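Local coordinates for DMATS type aromatic prenyltransferase (Micromonospora olivasterospora, PDB 6ZRY), which probably transfers a dimethylallyl group to the indole ring of tryptophan, as a 6-dimethylallyl tryptophan synthase of the ABBA-barrel class, at residues Arg310-Val315 with Val343-Glu348. Sequence-based numbering, arbitrary orientation.
Sequences RAIAAV and VYLSAE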
ATOM      1  N   ARG A 310      17.709 -11.081  -0.855  1.00 21.70           N
ATOM      2  CA  ARG A 310      18.004 -10.917   0.589  1.00 23.24           C
ATOM      3  C   ARG A 310      16.719 -10.489   1.320  1.00 21.80           C
ATOM      4  O   ARG A 310      16.477 -11.015   2.451  1.00 20.94           O
ATOM      5  CB  ARG A 310      19.182  -9.960   0.797  1.00 26.08           C
ATOM      6  CG  ARG A 310      20.526 -10.578   0.423  1.00 29.13           C
ATOM      7  CD  ARG A 310      21.744  -9.950   1.077  1.00 33.58           C
ATOM      8  NE  ARG A 310      21.696  -8.492   1.158  1.00 36.72           N
ATOM      9  CZ  ARG A 310      21.758  -7.768   2.300  1.00 40.24           C
ATOM     10  NH1 ARG A 310      21.711  -6.438   2.240  1.00 41.13           N
ATOM     11  NH2 ARG A 310      21.879  -8.365   3.486  1.00 41.95           N
ATOM     12  N   ALA A 311      15.906  -9.617   0.732  1.00 21.07           N
ATOM     13  CA  ALA A 311      14.645  -9.168   1.385  1.00 20.10           C
ATOM     14  C   ALA A 311      13.700 -10.374   1.510  1.00 19.28           C
ATOM     15  O   ALA A 311      13.109 -10.557   2.551  1.00 19.32           O
ATOM     16  CB  ALA A 311      14.005  -8.020   0.636  1.00 20.40           C
ATOM     17  N   ILE A 312      13.585 -11.174   0.468  1.00 18.98           N
ATOM     18  CA  ILE A 312      12.716 -12.386   0.466  1.00 19.09           C
ATOM     19  C   ILE A 312      13.179 -13.290   1.608  1.00 19.10           C
ATOM     20  O   ILE A 312      12.335 -13.686   2.428  1.00 19.30           O
ATOM     21  CB  ILE A 312      12.726 -13.080  -0.912  1.00 19.29           C
ATOM     22  CG1 ILE A 312      11.949 -12.278  -1.965  1.00 19.06           C
ATOM     23  CG2 ILE A 312      12.214 -14.501  -0.823  1.00 19.74           C
ATOM     24  CD1 ILE A 312      12.276 -12.687  -3.410  1.00 19.27           C
ATOM     25  N   ALA A 313      14.471 -13.597   1.662  1.00 19.42           N
ATOM     26  CA  ALA A 313      15.063 -14.524   2.654  1.00 19.89           C
ATOM     27  C   ALA A 313      14.859 -13.978   4.074  1.00 19.93           C
ATOM     28  O   ALA A 313      14.684 -14.802   5.016  1.00 21.39           O
ATOM     29  CB  ALA A 313      16.524 -14.735   2.366  1.00 20.45           C
ATOM     30  N   ALA A 314      14.915 -12.656   4.250  1.00 19.91           N
ATOM     31  CA  ALA A 314      14.683 -11.977   5.556  1.00 19.64           C
ATOM     32  C   ALA A 314      13.264 -12.272   6.032  1.00 19.09           C
ATOM     33  O   ALA A 314      13.078 -12.460   7.263  1.00 18.84           O
ATOM     34  CB  ALA A 314      14.929 -10.492   5.448  1.00 19.86           C
ATOM     35  N   VAL A 315      12.290 -12.268   5.124  1.00 18.33           N
ATOM     36  CA  VAL A 315      10.862 -12.447   5.493  1.00 18.15           C
ATOM     37  C   VAL A 315      10.586 -13.924   5.783  1.00 18.54           C
ATOM     38  O   VAL A 315       9.917 -14.210   6.769  1.00 18.87           O
ATOM     39  CB  VAL A 315       9.917 -11.844   4.447  1.00 18.01           C
ATOM     40  CG1 VAL A 315       8.465 -12.218   4.721  1.00 17.73           C
ATOM     41  CG2 VAL A 315      10.100 -10.354   4.416  1.00 18.03           C
ATOM     42  N   VAL A 343       8.419  -4.020  -4.271  1.00 16.50           N
ATOM     43  CA  VAL A 343       8.035  -5.434  -4.078  1.00 15.89           C
ATOM     44  C   VAL A 343       7.357  -5.510  -2.720  1.00 15.35           C
ATOM     45  O   VAL A 343       7.918  -4.982  -1.756  1.00 15.43           O
ATOM     46  CB  VAL A 343       9.270  -6.361  -4.170  1.00 16.39           C
ATOM     47  CG1 VAL A 343       8.865  -7.819  -4.122  1.00 16.25           C
ATOM     48  CG2 VAL A 343      10.080  -6.072  -5.432  1.00 16.91           C
ATOM     49  N   TYR A 344       6.174  -6.097  -2.675  1.00 14.85           N
ATOM     50  CA  TYR A 344       5.319  -6.146  -1.467  1.00 15.17           C
ATOM     51  C   TYR A 344       5.428  -7.570  -0.954  1.00 14.84           C
ATOM     52  O   TYR A 344       5.135  -8.516  -1.738  1.00 14.70           O
ATOM     53  CB  TYR A 344       3.913  -5.661  -1.800  1.00 15.45           C
ATOM     54  CG  TYR A 344       3.868  -4.250  -2.303  1.00 16.59           C
ATOM     55  CD1 TYR A 344       4.245  -3.965  -3.598  1.00 17.56           C
ATOM     56  CD2 TYR A 344       3.450  -3.197  -1.500  1.00 17.32           C
ATOM     57  CE1 TYR A 344       4.218  -2.676  -4.095  1.00 18.43           C
ATOM     58  CE2 TYR A 344       3.437  -1.889  -1.982  1.00 18.06           C
ATOM     59  CZ  TYR A 344       3.795  -1.642  -3.292  1.00 18.91           C
ATOM     60  OH  TYR A 344       3.816  -0.387  -3.821  1.00 21.67           O
ATOM     61  N   LEU A 345       5.885  -7.722   0.287  1.00 14.95           N
ATOM     62  CA  LEU A 345       6.197  -9.032   0.897  1.00 14.93           C
ATOM     63  C   LEU A 345       5.270  -9.308   2.090  1.00 14.76           C
ATOM     64  O   LEU A 345       5.180  -8.468   3.015  1.00 14.49           O
ATOM     65  CB  LEU A 345       7.670  -9.021   1.307  1.00 15.49           C
ATOM     66  CG  LEU A 345       8.666  -8.864   0.165  1.00 15.74           C
ATOM     67  CD1 LEU A 345      10.090  -8.714   0.709  1.00 16.52           C
ATOM     68  CD2 LEU A 345       8.593 -10.046  -0.781  1.00 15.93           C
ATOM     69  N   SER A 346       4.578 -10.440   2.042  1.00 14.64           N
ATOM     70  CA  SER A 346       3.597 -10.856   3.053  1.00 14.75           C
ATOM     71  C   SER A 346       4.292 -11.434   4.294  1.00 14.88           C
ATOM     72  O   SER A 346       5.218 -12.209   4.164  1.00 15.37           O
ATOM     73  CB  SER A 346       2.640 -11.858   2.479  1.00 14.75           C
ATOM     74  OG  SER A 346       1.989 -11.341   1.326  1.00 14.86           O
ATOM     75  N   ALA A 347       3.783 -11.112   5.466  1.00 14.73           N
ATOM     76  CA  ALA A 347       4.242 -11.685   6.743  1.00 15.16           C
ATOM     77  C   ALA A 347       3.949 -13.189   6.803  1.00 15.22           C
ATOM     78  O   ALA A 347       4.734 -13.906   7.404  1.00 15.92           O
ATOM     79  CB  ALA A 347       3.578 -10.947   7.878  1.00 14.99           C
ATOM     80  N   GLU A 348       2.844 -13.639   6.230  1.00 15.49           N
ATOM     81  CA  GLU A 348       2.393 -15.045   6.308  1.00 16.02           C
ATOM     82  C   GLU A 348       2.428 -15.508   7.779  1.00 16.33           C
ATOM     83  O   GLU A 348       2.881 -16.657   8.064  1.00 15.91           O
ATOM     84  CB  GLU A 348       3.266 -15.950   5.446  1.00 16.43           C
ATOM     85  CG  GLU A 348       3.224 -15.629   3.960  1.00 16.71           C
ATOM     86  CD  GLU A 348       4.003 -16.587   3.061  1.00 16.99           C
ATOM     87  OE1 GLU A 348       3.525 -16.860   1.983  1.00 17.25           O
ATOM     88  OE2 GLU A 348       5.153 -17.000   3.440  1.00 17.72           O
TER
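Ile312 and Val315 on the last turn of helix 305-315 lie over Leu345 and Ser346 of strand 341-346, with the two segments nearly parallel. The axes of 310-315 and 343-346 approach to 9.3 Å at an angle of only 16°, and the nearest CA pairs, Ile312 with Leu345 and Val315 with Ala347, confirm that the two segments run in the same direction. No hydrogen bond crosses; the 212 Å² buried in total comes mainly from Leu345 and Val315. Leu345 points at the helix and divides its branches between neighbouring helical positions. Its CD1 lies 4.0 Å from Ala311 CB and 4.1 Å from Val315 CG2, whose residues are four apart and so lie on the same face of the helix, while its CD2 turns to Ile312 CG1 at 4.2 Å. For Val315, chi1 of 171° places CG1 anti to the backbone N and directs CG2 at the leucine, whereas CG1 reaches the backbone of the strand, 3.3 Å from Ser346 O, a close methyl-to-carbonyl approach. CB of Ser346 points away from the helix, and its OG is hydrogen-bonded to Gly325 O. Leu17 of helix 6-21 packs against both Ala311 and Val315, and Gln13 NE2 of that helix donates to Val315 O and Ala347 O, tying both segments to a second helix. Backbone bonds of Leu345 with Phe63 of strand 61-68, and of Tyr344 with Ala328 and His329 of strand 327-333, set the strand between two antiparallel neighbours. A helix laid along a strand through an apolar interface is how the outer helical layer covers the central antiparallel barrel in the ABBA prenyltransferase fold.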